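Acyl-coenzyme A oxidase acox-1.2 (Caenorhabditis elegans, PDB 5K3J) catalyses the FAD-dependent desaturation of CoA-thioester ascarosides carrying a five-carbon omega side chain, the first step of peroxisomal beta-oxidation in dauer pheromone biosynthesis. Local coordinates at residues A21-D26 with I549-V554. Residues are numbered along the deposited sequence; the frame is centred on the assembly and turned at random.
Sequences ATFDTD and IPVKEV
Phe-23 carries the apolar part of this contact, dropping from the loop of 21-26 against the opening turns of helix 549-569, at Pro-550, Val-551 and Val-554. Its CB meets Pro-550 CB at 3.8 Å and lies 4.2 Å from Val-551 CG2. With CG set between the backbone N and the carbonyl carbon (chi1 66°), the ring turns along the helix to Val-554, whose side chain it crosses at about a right angle. Val-554 CG2 sits 3.9 Å above one ring face, offset toward the rim, while Val-554 CG1 approaches Phe-23 CD1 at 3.7 Å; Val-554 is poorly ordered, so its methyls are placed less certainly. Met-28 and Leu-604 also touch the Phe-23 side chain.

The oxygens of Thr-22 face carbon across the contact: O lies against Pro-550 CB, and OG1, hydrogen-bonded elsewhere, beside Val-554 CG1.

Within 21-26, Asp-24 N-caps helix 25-32, its OD1 accepting from Asp-26 N (3.0 Å) through the anti lone pair; OD2 forms a salt bridge with Arg-4, outside both segments.

The example joins the N-terminal region to helix 549-569, away from the FAD, substrate and ATP sites. Its chemistry implies cohesion by apolar packing around one aromatic side chain, with the charged cap directed elsewhere.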
loop_
_atom_site.group_PDB
_atom_site.type_symbol
_atom_site.label_atom_id
_atom_site.label_comp_id
_atom_site.label_asym_id
_atom_site.label_seq_id
_atom_site.Cartn_x
_atom_site.Cartn_y
_atom_site.Cartn_z
ATOM N N ALA A 21 -28.355 2.514 16.649
ATOM C CA ALA A 21 -27.519 3.589 17.185
ATOM C C ALA A 21 -27.801 3.847 18.666
ATOM O O ALA A 21 -28.945 4.080 19.054
ATOM C CB ALA A 21 -27.727 4.865 16.381
ATOM N N THR A 22 -26.755 3.810 19.486
ATOM C CA THR A 22 -26.906 4.024 20.919
ATOM C C THR A 22 -26.383 5.378 21.355
ATOM O O THR A 22 -25.946 5.545 22.493
ATOM C CB THR A 22 -26.182 2.890 21.729
ATOM O OG1 THR A 22 -24.822 3.273 21.923
ATOM C CG2 THR A 22 -26.263 1.583 20.986
ATOM N N PHE A 23 -26.440 6.333 20.437
ATOM C CA PHE A 23 -25.998 7.687 20.719
ATOM C C PHE A 23 -26.494 8.639 19.628
ATOM O O PHE A 23 -27.122 8.202 18.657
ATOM C CB PHE A 23 -24.470 7.772 20.826
ATOM C CG PHE A 23 -23.751 7.496 19.534
ATOM C CD1 PHE A 23 -23.448 6.199 19.141
ATOM C CD2 PHE A 23 -23.369 8.541 18.717
ATOM C CE1 PHE A 23 -22.781 5.960 17.951
ATOM C CE2 PHE A 23 -22.706 8.307 17.530
ATOM C CZ PHE A 23 -22.412 7.016 17.147
ATOM N N ASP A 24 -26.223 9.937 19.790
ATOM C CA ASP A 24 -26.594 10.930 18.788
ATOM C C ASP A 24 -25.388 11.238 17.905
ATOM O O ASP A 24 -24.310 11.578 18.401
ATOM C CB ASP A 24 -27.113 12.197 19.455
ATOM C CG ASP A 24 -27.985 13.027 18.527
ATOM O OD1 ASP A 24 -27.556 13.309 17.386
ATOM O OD2 ASP A 24 -29.111 13.401 18.930
ATOM N N THR A 25 -25.581 11.128 16.595
ATOM C CA THR A 25 -24.490 11.276 15.640
ATOM C C THR A 25 -24.224 12.732 15.289
ATOM O O THR A 25 -23.175 13.061 14.733
ATOM C CB THR A 25 -24.772 10.492 14.344
ATOM O OG1 THR A 25 -25.973 10.982 13.736
ATOM C CG2 THR A 25 -24.924 9.010 14.646
ATOM N N ASP A 26 -25.180 13.600 15.604
ATOM C CA ASP A 26 -24.948 15.032 15.512
ATOM C C ASP A 26 -24.098 15.461 16.697
ATOM O O ASP A 26 -23.372 16.455 16.633
ATOM C CB ASP A 26 -26.264 15.805 15.478
ATOM C CG ASP A 26 -26.723 16.108 14.063
ATOM O OD1 ASP A 26 -26.352 15.353 13.137
ATOM O OD2 ASP A 26 -27.454 17.104 13.876
ATOM N N ILE A 549 -23.729 11.187 27.880
ATOM C CA ILE A 549 -23.230 9.893 28.334
ATOM C C ILE A 549 -23.236 8.812 27.238
ATOM O O ILE A 549 -22.288 8.029 27.157
ATOM C CB ILE A 549 -24.033 9.393 29.570
ATOM C CG1 ILE A 549 -23.755 10.274 30.792
ATOM C CG2 ILE A 549 -23.694 7.952 29.902
ATOM C CD1 ILE A 549 -24.611 11.522 30.874
ATOM N N PRO A 550 -24.291 8.758 26.391
ATOM C CA PRO A 550 -24.218 7.786 25.291
ATOM C C PRO A 550 -22.971 7.928 24.419
ATOM O O PRO A 550 -22.412 6.922 23.986
ATOM C CB PRO A 550 -25.474 8.095 24.477
ATOM C CG PRO A 550 -26.442 8.578 25.484
ATOM C CD PRO A 550 -25.633 9.370 26.474
ATOM N N VAL A 551 -22.544 9.163 24.173
ATOM C CA VAL A 551 -21.349 9.415 23.376
ATOM C C VAL A 551 -20.091 9.039 24.157
ATOM O O VAL A 551 -19.177 8.412 23.620
ATOM C CB VAL A 551 -21.271 10.891 22.938
ATOM C CG1 VAL A 551 -19.875 11.244 22.454
ATOM C CG2 VAL A 551 -22.301 11.171 21.853
ATOM N N LYS A 552 -20.058 9.410 25.431
ATOM C CA LYS A 552 -18.916 9.107 26.286
ATOM C C LYS A 552 -18.738 7.599 26.488
ATOM O O LYS A 552 -17.640 7.135 26.796
ATOM C CB LYS A 552 -19.067 9.797 27.642
ATOM C CG LYS A 552 -17.771 9.872 28.436
ATOM C CD LYS A 552 -18.010 10.158 29.908
ATOM C CE LYS A 552 -16.689 10.193 30.661
ATOM N NZ LYS A 552 -16.868 10.073 32.133
ATOM N N GLU A 553 -19.818 6.841 26.313
ATOM C CA GLU A 553 -19.774 5.395 26.520
ATOM C C GLU A 553 -19.359 4.628 25.266
ATOM O O GLU A 553 -18.687 3.603 25.360
ATOM C CB GLU A 553 -21.131 4.885 27.009
ATOM C CG GLU A 553 -21.459 5.266 28.445
ATOM C CD GLU A 553 -22.781 4.685 28.920
ATOM O OE1 GLU A 553 -23.379 3.882 28.175
ATOM O OE2 GLU A 553 -23.222 5.031 30.037
ATOM N N VAL A 554 -19.761 5.114 24.096
ATOM C CA VAL A 554 -19.361 4.461 22.854
ATOM C C VAL A 554 -17.906 4.781 22.529
ATOM O O VAL A 554 -17.213 3.989 21.888
ATOM C CB VAL A 554 -20.263 4.869 21.665
ATOM C CG1 VAL A 554 -21.676 4.355 21.867
ATOM C CG2 VAL A 554 -20.267 6.371 21.480
#